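Side-chain contacts in neurotoxin (Clostridium botulinum, PDB 2QN0), which cleaves SNARE proteins as the zinc-dependent light chain protease of a type C botulinum neurotoxin, probably blocking neurotransmitter release: residues A[114-119]-A[125-130]; A[172-175]-A[179-182]. One frame throughout, in Å; residues are numbered along the deposited sequence.

Interaction 1: residues A[114-119]-A[125-130]; sequences IPFPGN and NTFDFD
An inverse gamma turn centred on Pro117 meets the short strand 126-128, and the proline ring sits in the corner formed by two aromatic side chains, Phe127 of the strand and Phe129 just beyond its end. Neighbouring carbons of the ring meet the two partners. CB of Pro117 stands over the centre of the Phe129 ring, 3.9 Å from its centroid and only 11° off the normal, a CH-pi contact over the face. CG of Pro117 comes 3.4 Å from CD1 of Phe127, the pyrrolidine and the phenyl running alongside each other. Phe116, whose CG is anti to its backbone N, reaches Phe127 with its ring, while CD of Pro117 sits over the rim of one face of that ring. The two phenyl rings form an offset edge-to-face pair with planes at 74°: the edge of Phe127 is turned toward the face of Phe116, and CE1 of Phe127 lies 3.6 Å from CZ of Phe116.

One direct hydrogen bond joins the backbones, from Asp128 N to Pro117 O at 2.7 Å. It is nearly straight at the hydrogen (166°), although the donor sits above the carbonyl plane. OD1 of Asp128 accepts from Asp130 N at 3.0 Å, closing an Asx turn as the chain leaves the strand, and Asn311 ND2 is a second donor to the same oxygen. Helices 283-304 and 319-330 pack on this cluster through Leu304 and Leu326, and Phe129 stacks with Phe315. The loop is therefore joined to the strand mainly by buried aromatic and proline packing, with a single short backbone bond fixing how the turn sits against the strand.

Interaction 2: residues A[172-175]-A[179-182]; sequences TFKL and TFAA
Lys174 lies across Phe180 at about a right angle, its aliphatic chain over one face of the ring. From CB, which points toward 179-182, the chain turns at chi1 (69°) so that CG sits between the backbone N and the carbonyl carbon and comes 3.8 Å from CE1 of Phe180. CD is placed over the centre of the ring, 3.7 Å from the centroid and 8° off the normal, a CH-pi contact; the same carbon also touches the backbone, 3.4 Å from C of Thr179. CE continues over the far side of that face, 3.7 Å from CE2 of Phe180. The bend at chi4 (63°) then lifts NZ farther from the face, 5.2 Å from the centroid of the Phe180 ring, where any cation-pi attraction is at most weak. The ammonium instead bonds to the carbonyl oxygen of Asn178, with a weak bond to Leu175 O, so the charge is held by these two backbone oxygens while the methylenes cover the phenyl face.

At the other end, Thr172 meets Phe180 and Ala182. Its CG2 packs 3.8 Å from CB of Ala182, while OG1 lies near CD1 of Phe180 and hydrogen-bonds a water at 2.8 Å. That water accepts from Ala182 N at 2.9 Å and lies at the edge of the Phe180 ring, in its plane, bridging the two segments in the absence of a direct hydrogen bond. Asn237 of helix 223-238, the helix that carries the zinc ligands His229 and His233, touches both Thr172 and Ala182. The two segments run roughly antiparallel, and they form part of the connection between edge strand 169-171 of the mixed sheet and its antiparallel neighbour 190-193 in the zinc protease fold.

In the fold
Interactions 1 and 2 follow one another along the chain, their centres about 12 Å apart, and they touch where Asn119 CB and Gly118 O pack against Ala181 CB. Interaction 1 is buried: it joins a loop to strand 126-128, packed against helices 283-304 and 319-330, about 22 Å from the chain's centre, and relies on aromatic and proline packing with a direct backbone bond. Interaction 2 lies at the surface, yet nearer the centre at about 16 Å, within the connection between two strands of the mixed sheet. It uses a lysine chain over a ring and a bridging water, and its Thr172 side chain is about 13 Å from the zinc ion.

Interaction 1: residues A[114-119]-A[125-130]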
ATOM      1  N   ILE A 114       8.141   7.743 -10.229  1.00 16.72           N
ATOM      2  CA  ILE A 114       8.727   6.414 -10.299  1.00 16.02           C
ATOM      3  C   ILE A 114       9.961   6.222  -9.424  1.00 16.54           C
ATOM      4  O   ILE A 114      10.593   7.185  -8.993  1.00 17.57           O
ATOM      5  CB  ILE A 114       9.152   6.085 -11.747  1.00 17.53           C
ATOM      6  CG1 ILE A 114      10.294   7.016 -12.170  1.00 16.87           C
ATOM      7  CG2 ILE A 114       7.970   6.270 -12.698  1.00 16.75           C
ATOM      8  CD1 ILE A 114      11.041   6.551 -13.413  1.00 21.24           C
ATOM      9  N   PRO A 115      10.305   4.959  -9.135  1.00 16.17           N
ATOM     10  CA  PRO A 115      11.486   4.676  -8.319  1.00 15.36           C
ATOM     11  C   PRO A 115      12.683   5.128  -9.144  1.00 16.46           C
ATOM     12  O   PRO A 115      12.639   5.073 -10.375  1.00 15.26           O
ATOM     13  CB  PRO A 115      11.467   3.156  -8.200  1.00 16.42           C
ATOM     14  CG  PRO A 115      10.012   2.826  -8.258  1.00 17.52           C
ATOM     15  CD  PRO A 115       9.516   3.734  -9.360  1.00 17.19           C
ATOM     16  N   PHE A 116      13.740   5.597  -8.492  1.00 15.29           N
ATOM     17  CA  PHE A 116      14.925   5.977  -9.246  1.00 16.49           C
ATOM     18  C   PHE A 116      15.374   4.664  -9.885  1.00 15.52           C
ATOM     19  O   PHE A 116      15.368   3.620  -9.232  1.00 16.95           O
ATOM     20  CB  PHE A 116      16.030   6.480  -8.319  1.00 16.48           C
ATOM     21  CG  PHE A 116      17.293   6.862  -9.042  1.00 17.07           C
ATOM     22  CD1 PHE A 116      17.547   8.188  -9.371  1.00 17.51           C
ATOM     23  CD2 PHE A 116      18.216   5.891  -9.411  1.00 17.72           C
ATOM     24  CE1 PHE A 116      18.708   8.542 -10.061  1.00 17.83           C
ATOM     25  CE2 PHE A 116      19.380   6.232 -10.102  1.00 19.28           C
ATOM     26  CZ  PHE A 116      19.623   7.560 -10.426  1.00 17.18           C
ATOM     27  N   PRO A 117      15.761   4.691 -11.170  1.00 16.25           N
ATOM     28  CA  PRO A 117      16.195   3.447 -11.811  1.00 17.73           C
ATOM     29  C   PRO A 117      17.578   2.988 -11.356  1.00 18.89           C
ATOM     30  O   PRO A 117      18.582   3.249 -12.020  1.00 18.60           O
ATOM     31  CB  PRO A 117      16.145   3.791 -13.300  1.00 16.15           C
ATOM     32  CG  PRO A 117      16.482   5.244 -13.315  1.00 19.60           C
ATOM     33  CD  PRO A 117      15.685   5.792 -12.146  1.00 16.57           C
ATOM     34  N   GLY A 118      17.616   2.308 -10.215  1.00 18.99           N
ATOM     35  CA  GLY A 118      18.873   1.815  -9.689  1.00 19.98           C
ATOM     36  C   GLY A 118      18.833   1.531  -8.203  1.00 20.85           C
ATOM     37  O   GLY A 118      17.814   1.739  -7.540  1.00 18.86           O
ATOM     38  N   ASN A 119      19.944   1.021  -7.682  1.00 19.66           N
ATOM     39  CA  ASN A 119      20.065   0.740  -6.259  1.00 21.02           C
ATOM     40  C   ASN A 119      21.493   1.052  -5.821  1.00 22.42           C
ATOM     41  O   ASN A 119      22.268   1.626  -6.588  1.00 21.97           O
ATOM     42  CB  ASN A 119      19.706  -0.720  -5.938  1.00 19.53           C
ATOM     43  CG  ASN A 119      20.622  -1.721  -6.613  1.00 20.76           C
ATOM     44  OD1 ASN A 119      21.742  -1.397  -7.007  1.00 20.32           O
ATOM     45  ND2 ASN A 119      20.151  -2.960  -6.731  1.00 21.54           N
ATOM     46  N   ASN A 125      26.947   6.600 -12.923  1.00 24.82           N
ATOM     47  CA  ASN A 125      26.612   7.173 -14.228  1.00 25.67           C
ATOM     48  C   ASN A 125      25.533   6.392 -14.975  1.00 25.45           C
ATOM     49  O   ASN A 125      25.282   6.651 -16.152  1.00 25.23           O
ATOM     50  CB  ASN A 125      27.864   7.243 -15.112  1.00 27.15           C
ATOM     51  CG  ASN A 125      28.346   5.871 -15.559  1.00 30.18           C
ATOM     52  OD1 ASN A 125      27.791   4.841 -15.169  1.00 31.00           O
ATOM     53  ND2 ASN A 125      29.389   5.854 -16.382  1.00 32.65           N
ATOM     54  N   THR A 126      24.876   5.465 -14.286  1.00 24.63           N
ATOM     55  CA  THR A 126      23.880   4.615 -14.928  1.00 23.02           C
ATOM     56  C   THR A 126      22.440   4.660 -14.422  1.00 23.70           C
ATOM     57  O   THR A 126      22.189   4.823 -13.228  1.00 20.95           O
ATOM     58  CB  THR A 126      24.343   3.145 -14.856  1.00 23.72           C
ATOM     59  OG1 THR A 126      25.610   3.014 -15.511  1.00 25.72           O
ATOM     60  CG2 THR A 126      23.327   2.214 -15.515  1.00 24.68           C
ATOM     61  N   PHE A 127      21.507   4.516 -15.363  1.00 21.84           N
ATOM     62  CA  PHE A 127      20.072   4.433 -15.080  1.00 21.23           C
ATOM     63  C   PHE A 127      19.777   2.966 -15.399  1.00 22.77           C
ATOM     64  O   PHE A 127      19.969   2.541 -16.536  1.00 23.51           O
ATOM     65  CB  PHE A 127      19.236   5.290 -16.046  1.00 21.45           C
ATOM     66  CG  PHE A 127      18.943   6.691 -15.563  1.00 19.88           C
ATOM     67  CD1 PHE A 127      19.151   7.065 -14.241  1.00 19.31           C
ATOM     68  CD2 PHE A 127      18.415   7.634 -16.446  1.00 20.79           C
ATOM     69  CE1 PHE A 127      18.838   8.358 -13.805  1.00 17.81           C
ATOM     70  CE2 PHE A 127      18.099   8.927 -16.020  1.00 21.35           C
ATOM     71  CZ  PHE A 127      18.310   9.290 -14.696  1.00 18.97           C
ATOM     72  N   ASP A 128      19.336   2.187 -14.415  1.00 21.11           N
ATOM     73  CA  ASP A 128      19.026   0.777 -14.653  1.00 21.73           C
ATOM     74  C   ASP A 128      17.541   0.534 -14.426  1.00 22.48           C
ATOM     75  O   ASP A 128      17.080   0.433 -13.290  1.00 21.02           O
ATOM     76  CB  ASP A 128      19.853  -0.118 -13.726  1.00 22.45           C
ATOM     77  CG  ASP A 128      19.616  -1.597 -13.973  1.00 25.79           C
ATOM     78  OD1 ASP A 128      18.883  -1.947 -14.924  1.00 25.20           O
ATOM     79  OD2 ASP A 128      20.171  -2.416 -13.211  1.00 26.36           O
ATOM     80  N   PHE A 129      16.794   0.437 -15.520  1.00 21.44           N
ATOM     81  CA  PHE A 129      15.356   0.230 -15.444  1.00 20.66           C
ATOM     82  C   PHE A 129      14.933  -1.206 -15.136  1.00 20.83           C
ATOM     83  O   PHE A 129      13.740  -1.491 -15.025  1.00 19.96           O
ATOM     84  CB  PHE A 129      14.711   0.737 -16.738  1.00 19.32           C
ATOM     85  CG  PHE A 129      14.789   2.234 -16.897  1.00 19.75           C
ATOM     86  CD1 PHE A 129      13.806   3.057 -16.355  1.00 20.57           C
ATOM     87  CD2 PHE A 129      15.873   2.825 -17.543  1.00 18.99           C
ATOM     88  CE1 PHE A 129      13.896   4.443 -16.450  1.00 19.74           C
ATOM     89  CE2 PHE A 129      15.975   4.213 -17.644  1.00 17.91           C
ATOM     90  CZ  PHE A 129      14.985   5.025 -17.097  1.00 18.97           C
ATOM     91  N   ASP A 130      15.905  -2.107 -14.988  1.00 19.63           N
ATOM     92  CA  ASP A 130      15.609  -3.507 -14.665  1.00 21.10           C
ATOM     93  C   ASP A 130      16.159  -3.901 -13.295  1.00 19.65           C
ATOM     94  O   ASP A 130      16.158  -5.083 -12.943  1.00 21.24           O
ATOM     95  CB  ASP A 130      16.220  -4.466 -15.699  1.00 21.46           C
ATOM     96  CG  ASP A 130      15.532  -4.404 -17.049  1.00 23.38           C
ATOM     97  OD1 ASP A 130      14.284  -4.339 -17.089  1.00 24.16           O
ATOM     98  OD2 ASP A 130      16.245  -4.441 -18.073  1.00 25.62           O
TER

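Interaction 2: residues A[172-175]-A[179-182]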
ATOM      1  N   THR A 172       8.788  -4.477  -0.489  1.00 16.15           N
ATOM      2  CA  THR A 172       9.619  -4.199  -1.656  1.00 15.88           C
ATOM      3  C   THR A 172      10.544  -5.415  -1.665  1.00 17.25           C
ATOM      4  O   THR A 172      10.618  -6.146  -0.673  1.00 18.45           O
ATOM      5  CB  THR A 172      10.434  -2.891  -1.541  1.00 15.93           C
ATOM      6  OG1 THR A 172      11.302  -2.946  -0.404  1.00 17.12           O
ATOM      7  CG2 THR A 172       9.487  -1.697  -1.420  1.00 15.23           C
ATOM      8  N   PHE A 173      11.246  -5.637  -2.766  1.00 16.69           N
ATOM      9  CA  PHE A 173      12.096  -6.815  -2.878  1.00 18.45           C
ATOM     10  C   PHE A 173      13.449  -6.481  -3.475  1.00 19.33           C
ATOM     11  O   PHE A 173      13.583  -5.511  -4.213  1.00 19.49           O
ATOM     12  CB  PHE A 173      11.369  -7.845  -3.740  1.00 18.36           C
ATOM     13  CG  PHE A 173       9.950  -8.084  -3.306  1.00 20.23           C
ATOM     14  CD1 PHE A 173       9.647  -9.078  -2.386  1.00 21.21           C
ATOM     15  CD2 PHE A 173       8.925  -7.261  -3.766  1.00 21.20           C
ATOM     16  CE1 PHE A 173       8.344  -9.250  -1.924  1.00 21.26           C
ATOM     17  CE2 PHE A 173       7.620  -7.425  -3.308  1.00 20.80           C
ATOM     18  CZ  PHE A 173       7.331  -8.420  -2.385  1.00 20.43           C
ATOM     19  N   LYS A 174      14.452  -7.293  -3.157  1.00 19.90           N
ATOM     20  CA  LYS A 174      15.793  -7.046  -3.663  1.00 23.19           C
ATOM     21  C   LYS A 174      16.546  -8.347  -3.896  1.00 24.92           C
ATOM     22  O   LYS A 174      16.162  -9.402  -3.385  1.00 23.61           O
ATOM     23  CB  LYS A 174      16.577  -6.205  -2.653  1.00 23.74           C
ATOM     24  CG  LYS A 174      16.893  -6.968  -1.369  1.00 26.16           C
ATOM     25  CD  LYS A 174      17.741  -6.151  -0.410  1.00 26.96           C
ATOM     26  CE  LYS A 174      18.130  -6.974   0.805  1.00 28.51           C
ATOM     27  NZ  LYS A 174      18.971  -8.148   0.432  1.00 29.91           N
ATOM     28  N   LEU A 175      17.622  -8.265  -4.674  1.00 27.81           N
ATOM     29  CA  LEU A 175      18.452  -9.433  -4.932  1.00 31.45           C
ATOM     30  C   LEU A 175      19.292  -9.646  -3.673  1.00 33.57           C
ATOM     31  O   LEU A 175      19.536  -8.705  -2.916  1.00 32.94           O
ATOM     32  CB  LEU A 175      19.358  -9.195  -6.143  1.00 32.42           C
ATOM     33  CG  LEU A 175      18.651  -8.956  -7.481  1.00 32.67           C
ATOM     34  CD1 LEU A 175      19.691  -8.762  -8.576  1.00 35.33           C
ATOM     35  CD2 LEU A 175      17.747 -10.136  -7.808  1.00 32.64           C
ATOM     36  N   THR A 179      21.024  -4.096  -0.937  1.00 30.08           N
ATOM     37  CA  THR A 179      20.332  -3.611   0.252  1.00 28.95           C
ATOM     38  C   THR A 179      19.014  -3.040  -0.270  1.00 27.21           C
ATOM     39  O   THR A 179      18.859  -2.874  -1.477  1.00 27.92           O
ATOM     40  CB  THR A 179      21.134  -2.507   0.967  1.00 29.85           C
ATOM     41  OG1 THR A 179      21.454  -1.468   0.034  1.00 29.98           O
ATOM     42  CG2 THR A 179      22.420  -3.079   1.553  1.00 31.09           C
ATOM     43  N   PHE A 180      18.071  -2.740   0.620  1.00 24.76           N
ATOM     44  CA  PHE A 180      16.771  -2.212   0.198  1.00 22.69           C
ATOM     45  C   PHE A 180      16.781  -0.768  -0.293  1.00 20.61           C
ATOM     46  O   PHE A 180      16.948   0.171   0.488  1.00 19.57           O
ATOM     47  CB  PHE A 180      15.752  -2.356   1.334  1.00 23.37           C
ATOM     48  CG  PHE A 180      15.320  -3.773   1.583  1.00 24.44           C
ATOM     49  CD1 PHE A 180      14.510  -4.437   0.666  1.00 24.76           C
ATOM     50  CD2 PHE A 180      15.731  -4.451   2.727  1.00 24.50           C
ATOM     51  CE1 PHE A 180      14.114  -5.760   0.883  1.00 25.65           C
ATOM     52  CE2 PHE A 180      15.342  -5.774   2.956  1.00 25.09           C
ATOM     53  CZ  PHE A 180      14.533  -6.428   2.032  1.00 27.28           C
ATOM     54  N   ALA A 181      16.580  -0.602  -1.597  1.00 18.92           N
ATOM     55  CA  ALA A 181      16.557   0.713  -2.222  1.00 16.73           C
ATOM     56  C   ALA A 181      15.445   1.612  -1.675  1.00 16.17           C
ATOM     57  O   ALA A 181      15.566   2.833  -1.706  1.00 16.57           O
ATOM     58  CB  ALA A 181      16.409   0.562  -3.737  1.00 17.61           C
ATOM     59  N   ALA A 182      14.367   1.011  -1.176  1.00 15.44           N
ATOM     60  CA  ALA A 182      13.246   1.775  -0.625  1.00 15.42           C
ATOM     61  C   ALA A 182      13.637   2.555   0.627  1.00 15.78           C
ATOM     62  O   ALA A 182      12.935   3.480   1.034  1.00 16.54           O
ATOM     63  CB  ALA A 182      12.086   0.837  -0.295  1.00 14.80           C
TER
HETATM   64  O   HOH W   1      13.668  -1.755  -1.440  1.00 18.20           O